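Local coordinates for protein malonate decarboxylase subunit alpha (PDB 6MPR) that probably serves as the acyl-carrier-protein transferase subunit of malonate decarboxylase, exchanging acetyl for malonyl on the carrier during malonate breakdown, at residues 290-304 against 313-327. Numbering follows the deposited sequence. Where two conformers were deposited one is given.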
ATOM      1  N   LEU A 290      19.027 -25.942   4.640  1.00 21.61           N
ATOM      2  CA  LEU A 290      18.164 -24.785   4.839  1.00 18.49           C
ATOM      3  C   LEU A 290      16.740 -24.946   4.306  1.00 16.23           C
ATOM      4  O   LEU A 290      15.960 -23.988   4.398  1.00 14.41           O
ATOM      5  CB  LEU A 290      18.808 -23.543   4.204  1.00 13.85           C
ATOM      6  CG  LEU A 290      20.133 -23.085   4.825  1.00 15.18           C
ATOM      7  CD1 LEU A 290      20.740 -21.916   4.024  1.00 18.94           C
ATOM      8  CD2 LEU A 290      19.950 -22.714   6.282  1.00 20.95           C
ATOM      9  N   LYS A 291      16.368 -26.105   3.751  1.00 17.94           N
ATOM     10  CA  LYS A 291      15.029 -26.220   3.177  1.00 23.55           C
ATOM     11  C   LYS A 291      13.978 -26.066   4.266  1.00 13.82           C
ATOM     12  O   LYS A 291      14.075 -26.686   5.331  1.00 17.06           O
ATOM     13  CB  LYS A 291      14.835 -27.553   2.456  1.00 24.74           C
ATOM     14  CG  LYS A 291      13.430 -27.692   1.847  1.00 26.48           C
ATOM     15  CD  LYS A 291      13.147 -29.097   1.330  1.00 27.85           C
ATOM     16  CE  LYS A 291      14.142 -29.501   0.252  1.00 30.99           C
ATOM     17  NZ  LYS A 291      13.914 -30.899  -0.221  1.00 29.68           N
ATOM     18  N   GLY A 292      12.974 -25.238   4.002  1.00 18.40           N
ATOM     19  CA  GLY A 292      11.954 -24.941   4.979  1.00 21.74           C
ATOM     20  C   GLY A 292      12.356 -23.964   6.063  1.00 22.28           C
ATOM     21  O   GLY A 292      11.497 -23.574   6.868  1.00 24.89           O
ATOM     22  N   LYS A 293      13.624 -23.550   6.113  1.00 16.40           N
ATOM     23  CA  LYS A 293      14.100 -22.601   7.114  1.00 13.85           C
ATOM     24  C   LYS A 293      14.242 -21.190   6.580  1.00 18.81           C
ATOM     25  O   LYS A 293      14.384 -20.261   7.383  1.00 22.40           O
ATOM     26  CB  LYS A 293      15.465 -23.030   7.664  1.00 17.09           C
ATOM     27  CG  LYS A 293      15.436 -24.383   8.337  1.00 19.19           C
ATOM     28  CD  LYS A 293      16.798 -24.744   8.891  1.00 19.53           C
ATOM     29  CE  LYS A 293      16.834 -26.212   9.283  1.00 28.10           C
ATOM     30  NZ  LYS A 293      18.243 -26.653   9.481  1.00 34.81           N
ATOM     31  N   ILE A 294      14.274 -21.025   5.253  1.00 15.29           N
ATOM     32  CA  ILE A 294      14.403 -19.728   4.599  1.00 13.40           C
ATOM     33  C   ILE A 294      13.591 -19.755   3.310  1.00 15.61           C
ATOM     34  O   ILE A 294      13.348 -20.810   2.720  1.00 18.44           O
ATOM     35  CB  ILE A 294      15.862 -19.334   4.272  1.00 14.42           C
ATOM     36  CG1 ILE A 294      16.473 -20.327   3.273  1.00 13.64           C
ATOM     37  CG2 ILE A 294      16.725 -19.282   5.551  1.00 16.67           C
ATOM     38  CD1 ILE A 294      17.800 -19.883   2.701  1.00 13.37           C
ATOM     39  N   CYS A 295      13.178 -18.569   2.875  1.00 13.16           N
ATOM     40  CA  CYS A 295      12.632 -18.371   1.530  1.00 15.18           C
ATOM     41  C   CYS A 295      11.368 -19.194   1.289  1.00 12.55           C
ATOM     42  O   CYS A 295      11.205 -19.825   0.239  1.00 11.69           O
ATOM     43  CB  CYS A 295      13.683 -18.690   0.464  1.00 14.87           C
ATOM     44  SG  CYS A 295      15.222 -17.744   0.605  1.00 16.56           S
ATOM     45  N   ARG A 296      10.437 -19.129   2.242  1.00 11.41           N
ATOM     46  CA  ARG A 296       9.197 -19.897   2.153  1.00 12.02           C
ATOM     47  C   ARG A 296       8.096 -19.169   1.390  1.00 12.79           C
ATOM     48  O   ARG A 296       7.396 -19.782   0.572  1.00 13.90           O
ATOM     49  CB  ARG A 296       8.710 -20.251   3.554  1.00 15.00           C
ATOM     50  CG  ARG A 296       9.668 -21.171   4.284  1.00 19.57           C
ATOM     51  CD  ARG A 296       9.037 -21.744   5.536  1.00 33.14           C
ATOM     52  NE  ARG A 296       8.875 -20.724   6.560  1.00 44.85           N
ATOM     53  CZ  ARG A 296       7.706 -20.304   7.028  1.00 50.85           C
ATOM     54  NH1 ARG A 296       6.575 -20.835   6.572  1.00 54.69           N
ATOM     55  NH2 ARG A 296       7.670 -19.360   7.961  1.00 46.04           N
ATOM     56  N   ASN A 297       7.933 -17.872   1.620  1.00 11.50           N
ATOM     57  CA  ASN A 297       6.787 -17.125   1.111  1.00 10.12           C
ATOM     58  C   ASN A 297       7.263 -15.980   0.235  1.00 12.52           C
ATOM     59  O   ASN A 297       8.098 -15.178   0.656  1.00 11.67           O
ATOM     60  CB  ASN A 297       5.946 -16.616   2.281  1.00 11.16           C
ATOM     61  CG  ASN A 297       5.597 -17.723   3.243  1.00 15.72           C
ATOM     62  OD1 ASN A 297       4.867 -18.649   2.892  1.00 19.34           O
ATOM     63  ND2 ASN A 297       6.126 -17.647   4.459  1.00 13.82           N
ATOM     64  N   TRP A 298       6.728 -15.897  -0.981  1.00  9.55           N
ATOM     65  CA  TRP A 298       7.256 -14.979  -1.970  1.00 10.89           C
ATOM     66  C   TRP A 298       6.195 -14.014  -2.494  1.00 10.15           C
ATOM     67  O   TRP A 298       5.015 -14.363  -2.630  1.00 10.19           O
ATOM     68  CB  TRP A 298       7.844 -15.761  -3.151  1.00  9.26           C
ATOM     69  CG  TRP A 298       8.990 -16.682  -2.803  1.00  9.21           C
ATOM     70  CD1 TRP A 298       8.945 -17.828  -2.041  1.00 10.64           C
ATOM     71  CD2 TRP A 298      10.336 -16.547  -3.245  1.00  8.88           C
ATOM     72  NE1 TRP A 298      10.195 -18.400  -1.975  1.00 12.76           N
ATOM     73  CE2 TRP A 298      11.065 -17.640  -2.719  1.00 11.64           C
ATOM     74  CE3 TRP A 298      11.005 -15.607  -4.041  1.00 12.90           C
ATOM     75  CZ2 TRP A 298      12.428 -17.815  -2.964  1.00 11.30           C
ATOM     76  CZ3 TRP A 298      12.360 -15.783  -4.278  1.00 11.13           C
ATOM     77  CH2 TRP A 298      13.055 -16.885  -3.745  1.00 11.39           C
ATOM     78  N   THR A 299       6.634 -12.796  -2.788  1.00 10.00           N
ATOM     79  CA  THR A 299       5.918 -11.883  -3.668  1.00  9.79           C
ATOM     80  C   THR A 299       6.753 -11.805  -4.936  1.00  8.66           C
ATOM     81  O   THR A 299       7.858 -11.239  -4.929  1.00  9.97           O
ATOM     82  CB  THR A 299       5.724 -10.503  -3.037  1.00  8.69           C
ATOM     83  OG1 THR A 299       7.004  -9.966  -2.665  1.00 12.46           O
ATOM     84  CG2 THR A 299       4.845 -10.599  -1.807  1.00  9.96           C
ATOM     85  N   LEU A 300       6.245 -12.401  -6.012  1.00  8.15           N
ATOM     86  CA  LEU A 300       7.077 -12.646  -7.187  1.00  8.60           C
ATOM     87  C   LEU A 300       6.185 -13.044  -8.357  1.00 12.32           C
ATOM     88  O   LEU A 300       5.153 -13.689  -8.159  1.00 12.51           O
ATOM     89  CB  LEU A 300       8.086 -13.776  -6.908  1.00 13.50           C
ATOM     90  CG  LEU A 300       9.323 -13.830  -7.808  1.00 12.04           C
ATOM     91  CD1 LEU A 300      10.367 -12.835  -7.292  1.00  8.10           C
ATOM     92  CD2 LEU A 300       9.870 -15.230  -7.825  1.00 12.00           C
ATOM     93  N   ASN A 301       6.593 -12.689  -9.579  1.00 12.92           N
ATOM     94  CA  ASN A 301       5.936 -13.298 -10.722  0.55 12.95           C
ATOM     95  C   ASN A 301       6.367 -14.759 -10.833  1.00 11.78           C
ATOM     96  O   ASN A 301       7.267 -15.213 -10.116  1.00 11.84           O
ATOM     97  CB  ASN A 301       6.227 -12.500 -11.990  0.55  9.80           C
ATOM     98  CG  ASN A 301       5.280 -11.326 -12.152  0.55 13.63           C
ATOM     99  OD1 ASN A 301       4.530 -10.997 -11.232  0.55 13.28           O
ATOM    100  ND2 ASN A 301       5.308 -10.689 -13.315  0.55 12.23           N
ATOM    101  N   PRO A 302       5.687 -15.560 -11.682  1.00 10.43           N
ATOM    102  CA  PRO A 302       6.101 -16.980 -11.773  1.00 10.89           C
ATOM    103  C   PRO A 302       7.381 -17.172 -12.588  1.00 14.99           C
ATOM    104  O   PRO A 302       7.377 -17.560 -13.766  1.00 13.89           O
ATOM    105  CB  PRO A 302       4.893 -17.644 -12.445  1.00 10.77           C
ATOM    106  CG  PRO A 302       3.795 -16.623 -12.449  1.00 13.30           C
ATOM    107  CD  PRO A 302       4.493 -15.316 -12.507  1.00 12.79           C
ATOM    108  N   HIS A 303       8.513 -16.870 -11.955  1.00  8.87           N
ATOM    109  CA  HIS A 303       9.801 -17.009 -12.624  1.00 12.46           C
ATOM    110  C   HIS A 303       9.988 -18.466 -13.026  1.00 12.58           C
ATOM    111  O   HIS A 303       9.875 -19.353 -12.165  1.00 13.07           O
ATOM    112  CB  HIS A 303      10.948 -16.620 -11.687  1.00 14.08           C
ATOM    113  CG  HIS A 303      11.025 -15.159 -11.357  1.00 13.84           C
ATOM    114  ND1 HIS A 303      12.090 -14.617 -10.664  1.00 11.80           N
ATOM    115  CD2 HIS A 303      10.177 -14.135 -11.613  1.00 13.99           C
ATOM    116  CE1 HIS A 303      11.892 -13.317 -10.511  1.00 10.71           C
ATOM    117  NE2 HIS A 303      10.743 -12.999 -11.080  1.00 14.57           N
ATOM    118  N   PRO A 304      10.261 -18.766 -14.305  1.00 11.84           N
ATOM    119  CA  PRO A 304      10.628 -20.147 -14.637  1.00 12.74           C
ATOM    120  C   PRO A 304      11.839 -20.608 -13.860  1.00 12.06           C
ATOM    121  O   PRO A 304      11.955 -21.804 -13.555  1.00 11.53           O
ATOM    122  CB  PRO A 304      10.904 -20.090 -16.153  1.00 14.44           C
ATOM    123  CG  PRO A 304      10.066 -18.923 -16.618  1.00 13.27           C
ATOM    124  CD  PRO A 304      10.259 -17.912 -15.503  1.00 12.80           C
ATOM    125  N   GLY A 313      10.268 -28.364  -2.930  1.00 15.74           N
ATOM    126  CA  GLY A 313       9.578 -28.082  -1.681  1.00 20.89           C
ATOM    127  C   GLY A 313      10.067 -26.881  -0.898  1.00 16.92           C
ATOM    128  O   GLY A 313       9.674 -26.732   0.264  1.00 16.10           O
ATOM    129  N   TRP A 314      10.901 -26.017  -1.488  1.00 12.11           N
ATOM    130  CA  TRP A 314      11.344 -24.822  -0.772  1.00 11.77           C
ATOM    131  C   TRP A 314      10.253 -23.770  -0.722  1.00 12.97           C
ATOM    132  O   TRP A 314      10.096 -23.075   0.290  1.00 15.17           O
ATOM    133  CB  TRP A 314      12.567 -24.199  -1.443  1.00 12.75           C
ATOM    134  CG  TRP A 314      13.808 -24.976  -1.250  1.00 13.85           C
ATOM    135  CD1 TRP A 314      14.143 -26.145  -1.869  1.00 19.49           C
ATOM    136  CD2 TRP A 314      14.904 -24.640  -0.393  1.00 12.95           C
ATOM    137  NE1 TRP A 314      15.379 -26.565  -1.437  1.00 16.75           N
ATOM    138  CE2 TRP A 314      15.869 -25.654  -0.539  1.00 14.98           C
ATOM    139  CE3 TRP A 314      15.162 -23.578   0.479  1.00 12.23           C
ATOM    140  CZ2 TRP A 314      17.067 -25.652   0.178  1.00 18.81           C
ATOM    141  CZ3 TRP A 314      16.344 -23.570   1.182  1.00 15.85           C
ATOM    142  CH2 TRP A 314      17.286 -24.605   1.032  1.00 13.76           C
ATOM    143  N   VAL A 315       9.504 -23.630  -1.811  1.00 15.75           N
ATOM    144  CA  VAL A 315       8.618 -22.495  -2.024  1.00 12.11           C
ATOM    145  C   VAL A 315       7.221 -22.894  -1.576  1.00 14.94           C
ATOM    146  O   VAL A 315       6.565 -23.722  -2.223  1.00 16.88           O
ATOM    147  CB  VAL A 315       8.611 -22.058  -3.491  1.00 11.74           C
ATOM    148  CG1 VAL A 315       7.626 -20.919  -3.681  1.00 12.88           C
ATOM    149  CG2 VAL A 315      10.011 -21.644  -3.949  1.00 14.63           C
ATOM    150  N   GLU A 316       6.741 -22.262  -0.500  1.00 12.01           N
ATOM    151  CA  GLU A 316       5.437 -22.596   0.061  1.00 14.42           C
ATOM    152  C   GLU A 316       4.301 -21.773  -0.520  1.00 13.33           C
ATOM    153  O   GLU A 316       3.180 -22.284  -0.641  1.00 14.72           O
ATOM    154  CB  GLU A 316       5.480 -22.450   1.584  1.00 13.43           C
ATOM    155  CG  GLU A 316       6.344 -23.581   2.154  1.00 27.13           C
ATOM    156  CD  GLU A 316       6.610 -23.487   3.640  1.00 36.06           C
ATOM    157  OE1 GLU A 316       7.531 -24.197   4.100  1.00 37.74           O
ATOM    158  OE2 GLU A 316       5.914 -22.719   4.342  1.00 33.67           O
ATOM    159  N   SER A 317       4.567 -20.530  -0.902  1.00 10.55           N
ATOM    160  CA  SER A 317       3.520 -19.660  -1.411  1.00  9.28           C
ATOM    161  C   SER A 317       4.150 -18.602  -2.303  1.00  9.09           C
ATOM    162  O   SER A 317       5.254 -18.116  -2.035  1.00  9.91           O
ATOM    163  CB  SER A 317       2.751 -18.999  -0.265  1.00 12.39           C
ATOM    164  OG  SER A 317       3.567 -18.057   0.420  1.00 11.84           O
ATOM    165  N   VAL A 318       3.441 -18.254  -3.367  1.00 13.12           N
ATOM    166  CA  VAL A 318       3.834 -17.148  -4.237  1.00  8.27           C
ATOM    167  C   VAL A 318       2.581 -16.359  -4.553  1.00  8.52           C
ATOM    168  O   VAL A 318       1.606 -16.926  -5.066  1.00 10.64           O
ATOM    169  CB  VAL A 318       4.479 -17.632  -5.547  1.00  8.34           C
ATOM    170  CG1 VAL A 318       4.891 -16.443  -6.419  1.00  8.04           C
ATOM    171  CG2 VAL A 318       5.651 -18.532  -5.275  1.00  8.67           C
ATOM    172  N   HIS A 319       2.604 -15.061  -4.258  1.00  8.21           N
ATOM    173  CA  HIS A 319       1.628 -14.104  -4.766  1.00 10.97           C
ATOM    174  C   HIS A 319       2.280 -13.282  -5.871  1.00  7.27           C
ATOM    175  O   HIS A 319       3.439 -12.884  -5.744  1.00 10.54           O
ATOM    176  CB  HIS A 319       1.125 -13.179  -3.656  1.00  8.82           C
ATOM    177  CG  HIS A 319      -0.069 -12.387  -4.068  1.00  8.94           C
ATOM    178  ND1 HIS A 319       0.029 -11.099  -4.552  1.00 10.54           N
ATOM    179  CD2 HIS A 319      -1.376 -12.733  -4.171  1.00  8.52           C
ATOM    180  CE1 HIS A 319      -1.173 -10.669  -4.891  1.00  7.97           C
ATOM    181  NE2 HIS A 319      -2.042 -11.644  -4.679  1.00  8.51           N
ATOM    182  N   CYS A 320       1.537 -13.021  -6.954  1.00 10.57           N
ATOM    183  CA  CYS A 320       2.119 -12.552  -8.212  1.00  8.38           C
ATOM    184  C   CYS A 320       1.621 -11.164  -8.591  1.00  7.39           C
ATOM    185  O   CYS A 320       0.429 -10.875  -8.465  1.00 11.45           O
ATOM    186  CB  CYS A 320       1.775 -13.493  -9.372  1.00  7.26           C
ATOM    187  SG  CYS A 320       2.417 -15.158  -9.200  1.00  9.80           S
ATOM    188  N   PHE A 321       2.551 -10.328  -9.102  1.00  6.79           N
ATOM    189  CA  PHE A 321       2.185  -9.047  -9.696  1.00 12.08           C
ATOM    190  C   PHE A 321       1.515  -9.222 -11.055  1.00  9.81           C
ATOM    191  O   PHE A 321       0.677  -8.400 -11.443  1.00 10.57           O
ATOM    192  CB  PHE A 321       3.425  -8.172  -9.884  1.00 12.47           C
ATOM    193  CG  PHE A 321       4.358  -8.139  -8.710  1.00 12.30           C
ATOM    194  CD1 PHE A 321       4.155  -7.248  -7.669  1.00  9.88           C
ATOM    195  CD2 PHE A 321       5.451  -8.985  -8.664  1.00 11.06           C
ATOM    196  CE1 PHE A 321       5.037  -7.194  -6.601  1.00  8.81           C
ATOM    197  CE2 PHE A 321       6.340  -8.946  -7.598  1.00 11.62           C
ATOM    198  CZ  PHE A 321       6.131  -8.063  -6.559  1.00  9.69           C
ATOM    199  N   GLY A 322       1.882 -10.278 -11.777  1.00  9.44           N
ATOM    200  CA  GLY A 322       1.433 -10.571 -13.122  1.00  8.59           C
ATOM    201  C   GLY A 322       1.732 -12.020 -13.439  1.00 13.90           C
ATOM    202  O   GLY A 322       2.182 -12.779 -12.581  1.00 13.14           O
ATOM    203  N   THR A 323       1.495 -12.394 -14.689  1.00 12.48           N
ATOM    204  CA  THR A 323       1.777 -13.742 -15.167  1.00 16.84           C
ATOM    205  C   THR A 323       3.242 -13.857 -15.587  1.00  9.83           C
ATOM    206  O   THR A 323       4.044 -12.933 -15.425  1.00 10.84           O
ATOM    207  CB  THR A 323       0.865 -14.087 -16.349  1.00 19.27           C
ATOM    208  OG1 THR A 323       0.883 -15.495 -16.560  1.00 20.07           O
ATOM    209  CG2 THR A 323       1.354 -13.396 -17.642  1.00 17.11           C
ATOM    210  N   GLU A 324       3.612 -15.017 -16.124  1.00 10.32           N
ATOM    211  CA  GLU A 324       4.756 -15.077 -17.031  1.00 13.70           C
ATOM    212  C   GLU A 324       4.385 -15.988 -18.189  1.00 12.79           C
ATOM    213  O   GLU A 324       3.757 -17.031 -17.987  1.00 12.22           O
ATOM    214  CB  GLU A 324       6.060 -15.563 -16.371  1.00 10.30           C
ATOM    215  CG  GLU A 324       7.232 -15.722 -17.357  1.00 12.80           C
ATOM    216  CD  GLU A 324       7.590 -14.419 -18.116  1.00 22.40           C
ATOM    217  OE1 GLU A 324       6.708 -13.721 -18.658  1.00 25.61           O
ATOM    218  OE2 GLU A 324       8.781 -14.097 -18.191  1.00 20.10           O
ATOM    219  N   LEU A 325       4.734 -15.562 -19.404  1.00 10.64           N
ATOM    220  CA  LEU A 325       4.355 -16.317 -20.590  1.00 10.96           C
ATOM    221  C   LEU A 325       4.963 -17.714 -20.561  1.00 11.14           C
ATOM    222  O   LEU A 325       6.137 -17.900 -20.219  1.00 14.66           O
ATOM    223  CB  LEU A 325       4.800 -15.584 -21.855  1.00 15.27           C
ATOM    224  CG  LEU A 325       4.196 -14.205 -22.109  1.00 19.79           C
ATOM    225  CD1 LEU A 325       4.624 -13.768 -23.490  1.00 19.23           C
ATOM    226  CD2 LEU A 325       2.669 -14.241 -21.981  1.00 26.58           C
ATOM    227  N   GLY A 326       4.152 -18.702 -20.933  1.00 11.54           N
ATOM    228  CA  GLY A 326       4.571 -20.088 -20.882  1.00 13.22           C
ATOM    229  C   GLY A 326       4.429 -20.765 -19.537  1.00 14.07           C
ATOM    230  O   GLY A 326       4.600 -21.985 -19.462  1.00 15.09           O
ATOM    231  N   MET A 327       4.135 -20.019 -18.463  1.00 12.39           N
ATOM    232  CA  MET A 327       4.036 -20.590 -17.128  1.00 12.94           C
ATOM    233  C   MET A 327       2.598 -20.836 -16.694  1.00 18.76           C
ATOM    234  O   MET A 327       2.378 -21.352 -15.595  1.00 14.53           O
ATOM    235  CB  MET A 327       4.725 -19.667 -16.105  1.00 14.65           C
ATOM    236  CG  MET A 327       6.246 -19.690 -16.216  1.00 12.94           C
ATOM    237  SD  MET A 327       6.961 -21.213 -15.579  1.00 12.94           S
ATOM    238  CE  MET A 327       6.740 -20.888 -13.829  1.00 14.79           C
TER
HETATM  239  O   HOH W   1      12.061 -23.207   2.119  1.00 13.57           O
HETATM  240  O   HOH W   2       3.948 -21.173   4.392  1.00 32.99           O
HETATM  241  O   HOH W   3       3.260 -15.570  -0.679  1.00 11.54           O
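Strands 297-299 and 317-319 are the parallel pair of a beta-alpha-beta crossover through helix 307-311, zipped by Trp298 N to Ser317 O (2.9 Å), His319 N to Trp298 O and Leu300 N to His319 O. Where the strands begin, Arg296 O accepts both Glu316 N and, at longer range, Ser317 N. Beside this carbonyl, Arg296 NH1 meets Glu316 OE2 (3.0 Å) on the syn side of the carboxylate but tilted out of its plane, a salt bridge with the flat groups turned 52° apart; Arg296 NE donates to Gln264 OE1. Serine's short side chain lets Ser317 OG donate to an in-plane lone pair of Asn297 OD1 (2.9 Å). Trp314 offers a broad indole face, over which Lys291 CA sits 3.5 Å from the six-membered ring centroid, while Ile294 CG1 lies at the ring edge. With CG beside its backbone N (chi1 -61°), Trp298 sets CD1 against Val315 CG1 (3.7 Å), and its NE1 bonds Cys295 O. Past the strands, the unbranched thioether of Met327 bends at chi2 and chi3, bringing CE onto Pro302 CB (4.0 Å). Strand 317-319 edges the sheet within this chain, strand 265-268 flanks 297-299, helix 350-359 packs on His319 and Phe321, and Val152 of the second subunit touches Asn297, Thr299 and Ser317.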